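Local structure of envelope glycoprotein (Thogoto virus, 5XEA) at residues D97-D102 against F131-C136; C54-L59 against D126-F131; D226-F231 against A408-F413; P148-L153 against H240-Y245. The protein probably attaches the virus to a receptor on the host cell and then drives fusion of the viral and host membranes. One frame throughout, in Å; residues are numbered along the deposited sequence.

Interaction 1 (D97-D102 against F131-C136); sequences DCWGSD and FAYHMC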
loop_
_atom_site.group_PDB
_atom_site.type_symbol
_atom_site.label_atom_id
_atom_site.label_comp_id
_atom_site.label_asym_id
_atom_site.label_seq_id
_atom_site.Cartn_x
_atom_site.Cartn_y
_atom_site.Cartn_z
ATOM N N ASP B 97 -15.297 -21.523 45.174
ATOM C CA ASP B 97 -15.669 -21.214 46.555
ATOM C C ASP B 97 -15.363 -22.400 47.477
ATOM O O ASP B 97 -16.186 -22.823 48.282
ATOM C CB ASP B 97 -17.142 -20.800 46.647
ATOM C CG ASP B 97 -17.397 -19.353 46.178
ATOM O OD1 ASP B 97 -16.479 -18.732 45.607
ATOM O OD2 ASP B 97 -18.524 -18.822 46.373
ATOM N N CYS B 98 -14.162 -22.957 47.324
ATOM C CA CYS B 98 -13.708 -24.065 48.157
ATOM C C CYS B 98 -13.186 -23.501 49.472
ATOM O O CYS B 98 -12.119 -22.878 49.508
ATOM C CB CYS B 98 -12.622 -24.864 47.448
ATOM S SG CYS B 98 -13.147 -25.663 45.902
ATOM N N TRP B 99 -13.927 -23.715 50.547
ATOM C CA TRP B 99 -13.601 -23.130 51.838
ATOM C C TRP B 99 -13.197 -24.210 52.827
ATOM O O TRP B 99 -13.370 -25.410 52.586
ATOM C CB TRP B 99 -14.771 -22.306 52.386
ATOM C CG TRP B 99 -16.041 -23.055 52.576
ATOM C CD1 TRP B 99 -17.047 -23.205 51.671
ATOM C CD2 TRP B 99 -16.462 -23.750 53.763
ATOM N NE1 TRP B 99 -18.069 -23.952 52.219
ATOM C CE2 TRP B 99 -17.727 -24.305 53.497
ATOM C CE3 TRP B 99 -15.881 -23.963 55.018
ATOM C CZ2 TRP B 99 -18.438 -25.054 54.450
ATOM C CZ3 TRP B 99 -16.581 -24.710 55.965
ATOM C CH2 TRP B 99 -17.847 -25.246 55.674
ATOM N N GLY B 100 -12.623 -23.760 53.942
ATOM C CA GLY B 100 -12.173 -24.690 54.963
ATOM C C GLY B 100 -11.060 -25.564 54.426
ATOM O O GLY B 100 -10.180 -25.111 53.681
ATOM N N SER B 101 -11.101 -26.849 54.785
ATOM C CA SER B 101 -10.016 -27.740 54.394
ATOM C C SER B 101 -9.868 -27.852 52.881
ATOM O O SER B 101 -8.763 -28.130 52.405
ATOM C CB SER B 101 -10.226 -29.123 55.004
ATOM O OG SER B 101 -11.546 -29.553 54.761
ATOM N N ASP B 102 -10.946 -27.640 52.112
ATOM C CA ASP B 102 -10.827 -27.660 50.648
ATOM C C ASP B 102 -10.002 -26.497 50.106
ATOM O O ASP B 102 -9.508 -26.586 48.984
ATOM C CB ASP B 102 -12.209 -27.660 49.989
ATOM C CG ASP B 102 -13.019 -28.912 50.321
ATOM O OD1 ASP B 102 -12.421 -30.002 50.405
ATOM O OD2 ASP B 102 -14.249 -28.807 50.510
ATOM N N PHE B 131 -17.182 -16.776 57.097
ATOM C CA PHE B 131 -16.541 -16.164 58.252
ATOM C C PHE B 131 -15.716 -17.177 59.033
ATOM O O PHE B 131 -16.162 -18.299 59.281
ATOM C CB PHE B 131 -17.579 -15.535 59.178
ATOM C CG PHE B 131 -16.976 -14.935 60.419
ATOM C CD1 PHE B 131 -16.195 -13.797 60.336
ATOM C CD2 PHE B 131 -17.183 -15.525 61.679
ATOM C CE1 PHE B 131 -15.633 -13.242 61.468
ATOM C CE2 PHE B 131 -16.617 -14.978 62.819
ATOM C CZ PHE B 131 -15.846 -13.829 62.721
ATOM N N ALA B 132 -14.500 -16.757 59.409
ATOM C CA ALA B 132 -13.529 -17.529 60.180
ATOM C C ALA B 132 -12.995 -18.712 59.414
ATOM O O ALA B 132 -12.480 -19.664 60.022
ATOM C CB ALA B 132 -14.105 -18.002 61.536
ATOM N N TYR B 133 -13.091 -18.678 58.079
ATOM C CA TYR B 133 -12.494 -19.704 57.244
ATOM C C TYR B 133 -11.797 -19.069 56.051
ATOM O O TYR B 133 -12.034 -17.909 55.691
ATOM C CB TYR B 133 -13.536 -20.708 56.726
ATOM C CG TYR B 133 -14.100 -21.645 57.770
ATOM C CD1 TYR B 133 -13.567 -22.918 57.944
ATOM C CD2 TYR B 133 -15.178 -21.264 58.562
ATOM C CE1 TYR B 133 -14.077 -23.782 58.900
ATOM C CE2 TYR B 133 -15.708 -22.120 59.507
ATOM C CZ TYR B 133 -15.146 -23.380 59.671
ATOM O OH TYR B 133 -15.654 -24.240 60.608
ATOM N N HIS B 134 -10.949 -19.871 55.424
ATOM C CA HIS B 134 -10.301 -19.525 54.171
ATOM C C HIS B 134 -11.181 -19.933 52.997
ATOM O O HIS B 134 -11.977 -20.878 53.089
ATOM C CB HIS B 134 -8.956 -20.221 54.052
ATOM C CG HIS B 134 -7.985 -19.829 55.112
ATOM N ND1 HIS B 134 -6.983 -18.912 54.896
ATOM C CD2 HIS B 134 -7.868 -20.220 56.403
ATOM C CE1 HIS B 134 -6.285 -18.756 56.006
ATOM N NE2 HIS B 134 -6.797 -19.543 56.933
ATOM N N MET B 135 -11.034 -19.221 51.882
ATOM C CA MET B 135 -11.798 -19.587 50.703
ATOM C C MET B 135 -10.902 -19.495 49.476
ATOM O O MET B 135 -10.103 -18.567 49.344
ATOM C CB MET B 135 -13.049 -18.716 50.561
ATOM C CG MET B 135 -14.026 -19.266 49.513
ATOM S SD MET B 135 -15.631 -18.474 49.543
ATOM C CE MET B 135 -16.375 -19.334 50.931
ATOM N N CYS B 136 -11.022 -20.495 48.608
ATOM C CA CYS B 136 -10.132 -20.718 47.480
ATOM C C CYS B 136 -10.952 -20.693 46.195
ATOM O O CYS B 136 -11.988 -21.359 46.094
ATOM C CB CYS B 136 -9.394 -22.059 47.633
ATOM S SG CYS B 136 -8.397 -22.615 46.218
#

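Interaction 2 (C54-L59 against D126-F131); sequences CYNGGL and DANWKF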
loop_
_atom_site.group_PDB
_atom_site.type_symbol
_atom_site.label_atom_id
_atom_site.label_comp_id
_atom_site.label_asym_id
_atom_site.label_seq_id
_atom_site.Cartn_x
_atom_site.Cartn_y
_atom_site.Cartn_z
ATOM N N CYS B 54 -8.311 -16.575 49.997
ATOM C CA CYS B 54 -8.782 -15.513 50.870
ATOM C C CYS B 54 -8.949 -16.053 52.280
ATOM O O CYS B 54 -9.078 -17.260 52.476
ATOM C CB CYS B 54 -10.106 -14.955 50.360
ATOM S SG CYS B 54 -10.008 -14.377 48.638
ATOM N N TYR B 55 -8.941 -15.149 53.257
ATOM C CA TYR B 55 -9.345 -15.478 54.620
ATOM C C TYR B 55 -10.296 -14.405 55.125
ATOM O O TYR B 55 -10.048 -13.209 54.949
ATOM C CB TYR B 55 -8.147 -15.607 55.583
ATOM C CG TYR B 55 -8.572 -15.874 57.024
ATOM C CD1 TYR B 55 -9.100 -17.105 57.393
ATOM C CD2 TYR B 55 -8.471 -14.884 58.005
ATOM C CE1 TYR B 55 -9.494 -17.358 58.707
ATOM C CE2 TYR B 55 -8.867 -15.135 59.334
ATOM C CZ TYR B 55 -9.378 -16.378 59.665
ATOM O OH TYR B 55 -9.789 -16.657 60.947
ATOM N N ASN B 56 -11.389 -14.840 55.732
ATOM C CA ASN B 56 -12.386 -13.947 56.301
ATOM C C ASN B 56 -12.313 -14.057 57.829
ATOM O O ASN B 56 -12.867 -14.988 58.415
ATOM C CB ASN B 56 -13.774 -14.317 55.791
ATOM C CG ASN B 56 -14.846 -13.363 56.267
ATOM O OD1 ASN B 56 -14.613 -12.528 57.134
ATOM N ND2 ASN B 56 -16.029 -13.478 55.684
ATOM N N GLY B 57 -11.654 -13.098 58.472
ATOM C CA GLY B 57 -11.652 -13.045 59.936
ATOM C C GLY B 57 -12.354 -11.815 60.485
ATOM O O GLY B 57 -12.154 -11.441 61.643
ATOM N N GLY B 58 -13.195 -11.176 59.656
ATOM C CA GLY B 58 -13.818 -9.914 60.000
ATOM C C GLY B 58 -12.822 -8.777 59.815
ATOM O O GLY B 58 -11.615 -9.036 59.760
ATOM N N LEU B 59 -13.276 -7.519 59.718
ATOM C CA LEU B 59 -12.344 -6.437 59.405
ATOM C C LEU B 59 -11.417 -6.098 60.569
ATOM O O LEU B 59 -10.393 -5.449 60.355
ATOM C CB LEU B 59 -13.105 -5.190 58.958
ATOM C CG LEU B 59 -13.580 -5.246 57.488
ATOM C CD1 LEU B 59 -14.059 -3.883 56.973
ATOM C CD2 LEU B 59 -12.471 -5.803 56.607
ATOM N N ASP B 126 -13.250 -13.935 43.503
ATOM C CA ASP B 126 -12.473 -13.914 44.750
ATOM C C ASP B 126 -13.391 -13.836 45.973
ATOM O O ASP B 126 -13.171 -13.059 46.905
ATOM C CB ASP B 126 -11.445 -12.783 44.755
ATOM C CG ASP B 126 -12.062 -11.408 44.572
ATOM O OD1 ASP B 126 -13.308 -11.274 44.636
ATOM O OD2 ASP B 126 -11.277 -10.452 44.376
ATOM N N ALA B 127 -14.412 -14.685 45.990
ATOM C CA ALA B 127 -15.348 -14.719 47.108
ATOM C C ALA B 127 -14.644 -15.092 48.412
ATOM O O ALA B 127 -13.637 -15.814 48.422
ATOM C CB ALA B 127 -16.478 -15.703 46.815
ATOM N N ASN B 128 -15.192 -14.589 49.527
ATOM C CA ASN B 128 -14.619 -14.726 50.865
ATOM C C ASN B 128 -15.753 -14.656 51.882
ATOM O O ASN B 128 -15.678 -13.872 52.825
ATOM C CB ASN B 128 -13.607 -13.596 51.113
ATOM C CG ASN B 128 -12.694 -13.837 52.320
ATOM O OD1 ASN B 128 -12.519 -14.965 52.787
ATOM N ND2 ASN B 128 -12.066 -12.759 52.796
ATOM N N TRP B 129 -16.833 -15.417 51.673
ATOM C CA TRP B 129 -18.055 -15.184 52.427
ATOM C C TRP B 129 -18.190 -16.088 53.653
ATOM O O TRP B 129 -19.192 -15.979 54.367
ATOM C CB TRP B 129 -19.295 -15.336 51.534
ATOM C CG TRP B 129 -19.287 -16.535 50.640
ATOM C CD1 TRP B 129 -18.996 -16.552 49.300
ATOM C CD2 TRP B 129 -19.621 -17.882 50.996
ATOM N NE1 TRP B 129 -19.113 -17.831 48.810
ATOM C CE2 TRP B 129 -19.495 -18.666 49.829
ATOM C CE3 TRP B 129 -19.996 -18.506 52.196
ATOM C CZ2 TRP B 129 -19.727 -20.037 49.821
ATOM C CZ3 TRP B 129 -20.234 -19.871 52.186
ATOM C CH2 TRP B 129 -20.098 -20.620 51.003
ATOM N N LYS B 130 -17.211 -16.963 53.897
ATOM C CA LYS B 130 -17.268 -17.943 54.978
ATOM C C LYS B 130 -16.472 -17.393 56.158
ATOM O O LYS B 130 -15.249 -17.528 56.216
ATOM C CB LYS B 130 -16.733 -19.295 54.518
ATOM C CG LYS B 130 -16.998 -20.418 55.526
ATOM C CD LYS B 130 -18.459 -20.807 55.536
ATOM C CE LYS B 130 -18.743 -21.851 56.623
ATOM N NZ LYS B 130 -20.161 -22.309 56.562
ATOM N N PHE B 131 -17.182 -16.776 57.097
ATOM C CA PHE B 131 -16.541 -16.164 58.252
ATOM C C PHE B 131 -15.716 -17.177 59.033
ATOM O O PHE B 131 -16.162 -18.299 59.281
ATOM C CB PHE B 131 -17.579 -15.535 59.178
ATOM C CG PHE B 131 -16.976 -14.935 60.419
ATOM C CD1 PHE B 131 -16.195 -13.797 60.336
ATOM C CD2 PHE B 131 -17.183 -15.525 61.679
ATOM C CE1 PHE B 131 -15.633 -13.242 61.468
ATOM C CE2 PHE B 131 -16.617 -14.978 62.819
ATOM C CZ PHE B 131 -15.846 -13.829 62.721
#

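Interaction 3 (D226-F231 against A408-F413); sequences DGTNFF and AAEVDF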
loop_
_atom_site.group_PDB
_atom_site.type_symbol
_atom_site.label_atom_id
_atom_site.label_comp_id
_atom_site.label_asym_id
_atom_site.label_seq_id
_atom_site.Cartn_x
_atom_site.Cartn_y
_atom_site.Cartn_z
ATOM N N ASP B 226 12.717 -11.827 -11.789
ATOM C CA ASP B 226 12.815 -13.283 -11.742
ATOM C C ASP B 226 11.398 -13.801 -11.495
ATOM O O ASP B 226 10.939 -13.858 -10.342
ATOM C CB ASP B 226 13.794 -13.739 -10.665
ATOM C CG ASP B 226 13.936 -15.241 -10.615
ATOM O OD1 ASP B 226 13.597 -15.886 -11.623
ATOM O OD2 ASP B 226 14.389 -15.776 -9.581
ATOM N N GLY B 227 10.704 -14.138 -12.584
ATOM C CA GLY B 227 9.309 -14.539 -12.488
ATOM C C GLY B 227 8.447 -13.317 -12.171
ATOM O O GLY B 227 8.422 -12.316 -12.913
ATOM N N THR B 228 7.695 -13.389 -11.064
ATOM C CA THR B 228 6.886 -12.268 -10.595
ATOM C C THR B 228 7.576 -11.476 -9.497
ATOM O O THR B 228 6.926 -10.659 -8.832
ATOM C CB THR B 228 5.519 -12.742 -10.086
ATOM O OG1 THR B 228 5.690 -13.836 -9.177
ATOM C CG2 THR B 228 4.625 -13.149 -11.250
ATOM N N ASN B 229 8.864 -11.700 -9.284
ATOM C CA ASN B 229 9.626 -10.980 -8.276
ATOM C C ASN B 229 10.526 -9.979 -8.976
ATOM O O ASN B 229 11.207 -10.330 -9.945
ATOM C CB ASN B 229 10.449 -11.942 -7.419
ATOM C CG ASN B 229 9.572 -12.818 -6.538
ATOM O OD1 ASN B 229 8.861 -12.322 -5.654
ATOM N ND2 ASN B 229 9.606 -14.119 -6.780
ATOM N N PHE B 230 10.512 -8.738 -8.499
ATOM C CA PHE B 230 11.343 -7.690 -9.072
ATOM C C PHE B 230 12.128 -7.054 -7.944
ATOM O O PHE B 230 11.586 -6.816 -6.859
ATOM C CB PHE B 230 10.514 -6.620 -9.811
ATOM C CG PHE B 230 9.613 -7.177 -10.887
ATOM C CD1 PHE B 230 9.964 -7.089 -12.229
ATOM C CD2 PHE B 230 8.417 -7.804 -10.554
ATOM C CE1 PHE B 230 9.130 -7.608 -13.206
ATOM C CE2 PHE B 230 7.583 -8.324 -11.522
ATOM C CZ PHE B 230 7.943 -8.218 -12.866
ATOM N N PHE B 231 13.399 -6.779 -8.196
ATOM C CA PHE B 231 14.231 -6.250 -7.134
ATOM C C PHE B 231 15.379 -5.480 -7.745
ATOM O O PHE B 231 15.778 -5.728 -8.890
ATOM C CB PHE B 231 14.738 -7.377 -6.217
ATOM C CG PHE B 231 15.178 -8.610 -6.962
ATOM C CD1 PHE B 231 16.451 -8.694 -7.502
ATOM C CD2 PHE B 231 14.308 -9.677 -7.135
ATOM C CE1 PHE B 231 16.851 -9.818 -8.215
ATOM C CE2 PHE B 231 14.704 -10.807 -7.835
ATOM C CZ PHE B 231 15.977 -10.873 -8.379
ATOM N N ALA B 408 2.622 -7.084 -18.095
ATOM C CA ALA B 408 1.987 -6.972 -16.791
ATOM C C ALA B 408 2.802 -7.707 -15.731
ATOM O O ALA B 408 3.160 -8.875 -15.901
ATOM C CB ALA B 408 0.573 -7.543 -16.867
ATOM N N ALA B 409 3.135 -6.992 -14.659
ATOM C CA ALA B 409 3.811 -7.564 -13.501
ATOM C C ALA B 409 2.752 -7.945 -12.472
ATOM O O ALA B 409 2.010 -7.084 -11.989
ATOM C CB ALA B 409 4.816 -6.573 -12.910
ATOM N N GLU B 410 2.664 -9.233 -12.155
ATOM C CA GLU B 410 1.684 -9.726 -11.189
ATOM C C GLU B 410 2.400 -9.969 -9.863
ATOM O O GLU B 410 2.710 -11.093 -9.488
ATOM C CB GLU B 410 1.016 -10.988 -11.725
ATOM C CG GLU B 410 1.401 -11.299 -13.166
ATOM C CD GLU B 410 0.773 -12.584 -13.676
ATOM O OE1 GLU B 410 -0.436 -12.571 -13.997
ATOM O OE2 GLU B 410 1.492 -13.607 -13.753
ATOM N N VAL B 411 2.682 -8.878 -9.155
ATOM C CA VAL B 411 3.398 -8.972 -7.892
ATOM C C VAL B 411 2.458 -9.491 -6.810
ATOM O O VAL B 411 1.288 -9.089 -6.737
ATOM C CB VAL B 411 3.991 -7.597 -7.533
ATOM C CG1 VAL B 411 4.498 -7.575 -6.109
ATOM C CG2 VAL B 411 5.117 -7.246 -8.501
ATOM N N ASP B 412 2.951 -10.416 -5.980
ATOM C CA ASP B 412 2.185 -10.938 -4.844
ATOM C C ASP B 412 2.391 -10.051 -3.627
ATOM O O ASP B 412 3.513 -9.632 -3.326
ATOM C CB ASP B 412 2.593 -12.372 -4.492
ATOM C CG ASP B 412 2.144 -13.397 -5.536
ATOM O OD1 ASP B 412 1.091 -13.190 -6.180
ATOM O OD2 ASP B 412 2.852 -14.415 -5.712
ATOM N N PHE B 413 1.308 -9.751 -2.935
ATOM C CA PHE B 413 1.379 -8.932 -1.739
ATOM C C PHE B 413 1.106 -9.810 -0.529
ATOM O O PHE B 413 0.273 -10.719 -0.586
ATOM C CB PHE B 413 0.394 -7.769 -1.822
ATOM C CG PHE B 413 0.544 -6.944 -3.068
ATOM C CD1 PHE B 413 1.744 -6.302 -3.345
ATOM C CD2 PHE B 413 -0.518 -6.808 -3.959
ATOM C CE1 PHE B 413 1.886 -5.539 -4.500
ATOM C CE2 PHE B 413 -0.388 -6.036 -5.104
ATOM C CZ PHE B 413 0.808 -5.404 -5.371
HETATM O O HOH W 1 5.586 -11.399 -6.553
HETATM O O HOH W 2 5.247 -13.895 -6.645
#

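Interaction 4 (P148-L153 against H240-Y245); sequences PVFFNL and HQYACY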
loop_
_atom_site.group_PDB
_atom_site.type_symbol
_atom_site.label_atom_id
_atom_site.label_comp_id
_atom_site.label_asym_id
_atom_site.label_seq_id
_atom_site.Cartn_x
_atom_site.Cartn_y
_atom_site.Cartn_z
ATOM N N PRO B 148 -0.353 -20.726 9.312
ATOM C CA PRO B 148 0.761 -20.424 8.413
ATOM C C PRO B 148 1.107 -18.942 8.462
ATOM O O PRO B 148 0.230 -18.078 8.414
ATOM C CB PRO B 148 0.214 -20.825 7.039
ATOM C CG PRO B 148 -1.244 -20.576 7.146
ATOM C CD PRO B 148 -1.624 -20.907 8.582
ATOM N N VAL B 149 2.404 -18.650 8.541
ATOM C CA VAL B 149 2.901 -17.283 8.469
ATOM C C VAL B 149 3.970 -17.200 7.381
ATOM O O VAL B 149 4.787 -18.118 7.232
ATOM C CB VAL B 149 3.458 -16.806 9.824
ATOM C CG1 VAL B 149 2.327 -16.748 10.919
ATOM C CG2 VAL B 149 4.610 -17.683 10.250
ATOM N N PHE B 150 3.966 -16.105 6.622
ATOM C CA PHE B 150 4.988 -15.961 5.590
ATOM C C PHE B 150 6.334 -15.641 6.234
ATOM O O PHE B 150 6.421 -15.300 7.421
ATOM C CB PHE B 150 4.613 -14.877 4.563
ATOM C CG PHE B 150 4.474 -13.476 5.148
ATOM C CD1 PHE B 150 5.578 -12.651 5.303
ATOM C CD2 PHE B 150 3.227 -12.984 5.503
ATOM C CE1 PHE B 150 5.434 -11.370 5.824
ATOM C CE2 PHE B 150 3.075 -11.718 6.010
ATOM C CZ PHE B 150 4.171 -10.907 6.174
ATOM N N PHE B 151 7.398 -15.754 5.439
ATOM C CA PHE B 151 8.744 -15.555 5.953
ATOM C C PHE B 151 9.608 -14.992 4.834
ATOM O O PHE B 151 9.165 -14.861 3.693
ATOM C CB PHE B 151 9.321 -16.868 6.505
ATOM C CG PHE B 151 9.459 -17.957 5.459
ATOM C CD1 PHE B 151 10.630 -18.095 4.732
ATOM C CD2 PHE B 151 8.406 -18.814 5.190
ATOM C CE1 PHE B 151 10.751 -19.089 3.753
ATOM C CE2 PHE B 151 8.508 -19.796 4.228
ATOM C CZ PHE B 151 9.685 -19.934 3.500
ATOM N N ASN B 152 10.837 -14.618 5.187
ATOM C CA ASN B 152 11.868 -14.253 4.232
ATOM C C ASN B 152 13.001 -15.268 4.302
ATOM O O ASN B 152 13.130 -16.014 5.279
ATOM C CB ASN B 152 12.442 -12.858 4.512
ATOM C CG ASN B 152 11.489 -11.738 4.127
ATOM O OD1 ASN B 152 10.636 -11.889 3.241
ATOM N ND2 ASN B 152 11.640 -10.597 4.789
ATOM N N LEU B 153 13.822 -15.290 3.253
ATOM C CA LEU B 153 15.141 -15.897 3.340
ATOM C C LEU B 153 16.173 -14.793 3.494
ATOM O O LEU B 153 15.924 -13.638 3.157
ATOM C CB LEU B 153 15.457 -16.752 2.107
ATOM C CG LEU B 153 14.693 -18.060 1.880
ATOM C CD1 LEU B 153 15.273 -18.772 0.639
ATOM C CD2 LEU B 153 14.712 -18.960 3.113
ATOM N N HIS B 240 15.616 -11.427 -1.730
ATOM C CA HIS B 240 14.346 -10.737 -1.902
ATOM C C HIS B 240 13.236 -11.697 -1.506
ATOM O O HIS B 240 13.028 -12.713 -2.172
ATOM C CB HIS B 240 14.149 -10.227 -3.331
ATOM C CG HIS B 240 12.858 -9.507 -3.517
ATOM N ND1 HIS B 240 11.751 -10.101 -4.082
ATOM C CD2 HIS B 240 12.478 -8.258 -3.162
ATOM C CE1 HIS B 240 10.748 -9.241 -4.091
ATOM N NE2 HIS B 240 11.161 -8.118 -3.531
ATOM N N GLN B 241 12.529 -11.367 -0.417
ATOM C CA GLN B 241 11.447 -12.195 0.106
ATOM C C GLN B 241 11.870 -13.652 0.233
ATOM O O GLN B 241 12.819 -13.953 0.964
ATOM C CB GLN B 241 10.196 -12.023 -0.765
ATOM C CG GLN B 241 9.742 -10.544 -0.742
ATOM C CD GLN B 241 8.334 -10.285 -1.238
ATOM O OE1 GLN B 241 7.706 -11.142 -1.855
ATOM N NE2 GLN B 241 7.823 -9.083 -0.948
ATOM N N TYR B 242 11.195 -14.555 -0.477
ATOM C CA TYR B 242 11.426 -15.998 -0.378
ATOM C C TYR B 242 12.660 -16.496 -1.128
ATOM O O TYR B 242 12.842 -17.714 -1.202
ATOM C CB TYR B 242 10.215 -16.775 -0.906
ATOM C CG TYR B 242 8.920 -16.426 -0.240
ATOM C CD1 TYR B 242 8.665 -16.806 1.082
ATOM C CD2 TYR B 242 7.939 -15.728 -0.929
ATOM C CE1 TYR B 242 7.452 -16.484 1.707
ATOM C CE2 TYR B 242 6.736 -15.405 -0.326
ATOM C CZ TYR B 242 6.496 -15.780 0.988
ATOM O OH TYR B 242 5.290 -15.445 1.554
ATOM N N ALA B 243 13.490 -15.631 -1.709
ATOM C CA ALA B 243 14.605 -16.077 -2.540
ATOM C C ALA B 243 15.887 -15.363 -2.139
ATOM O O ALA B 243 15.873 -14.160 -1.846
ATOM C CB ALA B 243 14.332 -15.825 -4.026
ATOM N N CYS B 244 16.990 -16.105 -2.111
ATOM C CA CYS B 244 18.312 -15.510 -1.996
ATOM C C CYS B 244 19.109 -15.797 -3.259
ATOM O O CYS B 244 18.940 -16.837 -3.900
ATOM C CB CYS B 244 19.074 -16.021 -0.784
ATOM S SG CYS B 244 18.427 -15.367 0.785
ATOM N N TYR B 245 19.982 -14.860 -3.605
ATOM C CA TYR B 245 20.785 -14.938 -4.813
ATOM C C TYR B 245 22.249 -14.739 -4.464
ATOM O O TYR B 245 22.594 -14.005 -3.531
ATOM C CB TYR B 245 20.358 -13.892 -5.856
ATOM C CG TYR B 245 18.930 -14.037 -6.310
ATOM C CD1 TYR B 245 18.610 -14.778 -7.435
ATOM C CD2 TYR B 245 17.893 -13.436 -5.603
ATOM C CE1 TYR B 245 17.297 -14.915 -7.848
ATOM C CE2 TYR B 245 16.579 -13.567 -6.014
ATOM C CZ TYR B 245 16.291 -14.305 -7.133
ATOM O OH TYR B 245 14.991 -14.440 -7.538
#

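Interaction 1 (D97-D102 against F131-C136)
Cys-98 and Cys-136 form an antiparallel hydrogen-bonded pair. Cys-98 N gives to Cys-136 O over 3.0 Å, in the carbonyl plane. The return bond, Cys-136 N to Cys-98 O, is 2.8 Å long, and its donor lies 36° out of the Cys-98 carbonyl plane. Gly-100 N adds a bond to His-134 O at 3.1 Å. The same oxygen takes a CA-H...O contact from Trp-99 CA at 3.0 Å. Trp-99 and Met-135 are the non-hydrogen-bonded pair, and their side chains share one face of the sheet. Met-135 leaves with CG anti to its backbone N (chi1 -168°) and bends at its last torsion, which brings CE to 3.7 Å from Trp-99 CB. Its SD lies 3.9 Å from Asp-97 CG. The Trp-99 six-membered ring turns an edge to a face of the Tyr-133 ring in a T-shaped stack, centroids 5.1 Å apart and planes at 75°. Lys-130 makes a cation-pi contact with Trp-99. Asp-97 spends its carboxylate on Trp-129, Arg-125 and Asn-137. Cys-136 is fixed to Cys-106 by a disulfide. Met-135 and Cys-54 share backbone bonding, so strand 133-156 stands between strands 95-99 and 40-56. The donors around the buried Asp-97 carboxylate would probably favour its charged form.

Interaction 2 (C54-L59 against D126-F131)
Asn-128 reaches across to strand 40-56 and gives ND2 to Tyr-55 O at 3.0 Å. The bond is nearly straight (173°), but the donor stands above the carbonyl plane. The Asn-128 side chain points away from its own backbone N (chi1 -165°), which carries the amide across, and its OD1 settles 3.4 Å from Cys-54 CB. Asn-56 replies with a weak bond from ND2 to Asn-128 O, 2.9 Å long. Its OD1 turns back to accept from Gly-58 N at 3.2 Å, which makes an Asx turn at Asn-56 to Gly-58. Phe-131 lies beside this turn. Its edge meets Asn-56 OD1 at CD1 (3.8 Å) and Gly-58 N at CE1 (3.7 Å), with ring and amide planes 87° apart. The turn leads into a loop at one far end of the elongated chain, probably a fusion loop, as at the tips of other class III fusogens. Leu-59 of the second subunit packs on Phe-131, and its O accepts from Asn-56 ND2. Cys-54 is bonded to Cys-66, and Asp-126 is held by Asn-442 and Thr-440.

Interaction 3 (D226-F231 against A408-F413)
Thr-228 and Asp-412 are joined through two waters. One donates to Thr-228 O at 2.7 Å and accepts from Asp-412 N at 2.9 Å. The other lies 2.6 Å from Thr-228 OG1 and donates to Asp-412 OD2 at 2.6 Å. Backbone and side chain of Thr-228 are thus both bridged to the same residue. Van der Waals contact adds to this: Thr-228 CB and CG2 both rest against Glu-410 O, CB at 3.3 Å. The Glu-410 side chain is poorly ordered; as modelled, its OE1 forms a salt bridge with Lys-221 of the second subunit. The apolar part belongs to Phe-230. Its CZ meets Ala-409 CB at 3.5 Å, and its CD2 meets Val-411 CG2 at 3.9 Å. With CG beside the backbone N (chi1 -55°), the ring leans toward the 408-413 segment. Ala-291 of the second subunit packs on both Phe-230 and Val-411. Thr-228 stands in the type II' turn from Asp-226 to Asn-229, with Gly-227 at positive phi, the tight two-residue link of the beta hairpin between strands 221-226 and 229-233.

Interaction 4 (P148-L153 against H240-Y245)
The backbones of Phe-150 to Leu-153 and Gln-241 to Cys-244 run 26° apart and are joined by one nearly straight bond, Leu-153 N to Gln-241 O, at 2.8 Å. Gln-241 and Tyr-242 are the two corner residues of a type II' turn that closes the beta hairpin of strands 237-240 and 243-247, so the hairpin tip docks on strand 133-156, where that strand is irregular. Tyr-242 contributes the largest share of the contact. Its edge points at a face of the Phe-151 ring in a T-shaped stack, with CD1 4.1 Å from Phe-151 CZ and the planes at 79°. Its CE1 comes to 3.1 Å from Phe-151 O, and its OH lies as near to Phe-150 CB. With CG set between backbone N and carbonyl carbon (chi1 62°), the Phe-151 ring presents a face to Tyr-242, and it also meets the ring of Phe-195. Arg-414 makes a cation-pi contact with Tyr-242 and gives to Asn-152 OD1. That oxygen also touches Gln-241 CA at 3.3 Å. Leu-153 points into the turn, where CD1 sits 3.2 Å from Tyr-242 O. Cys-244, disulfide-bonded to Cys-239, lays SG 3.5 Å from Leu-153 CB.

In the fold
The four contacts form two pairs. Interactions 1 and 2 lie at one end of the chain, centres 8 Å apart, and share Phe-131. Ala-132 N to Asn-56 O (2.6 Å) and Asp-97 OD2 to Trp-129 NE1 (2.7 Å) are probable hydrogen bonds between them. Interactions 3 and 4 lie near the middle of the chain, centres 14 Å apart. Their hairpins belong to one six-stranded sheet, and Asp-226 OD2 to Tyr-245 OH, 2.5 Å, probably bonds them. Strand 133-156 runs through interactions 1 and 4, whose centres are 57 Å apart. The Cys-244 side chain is about 9 Å from an N-acetylglucosamine of a glycan attached to the protein. All four reach the second subunit of the trimer, interaction 1 through Phe-131.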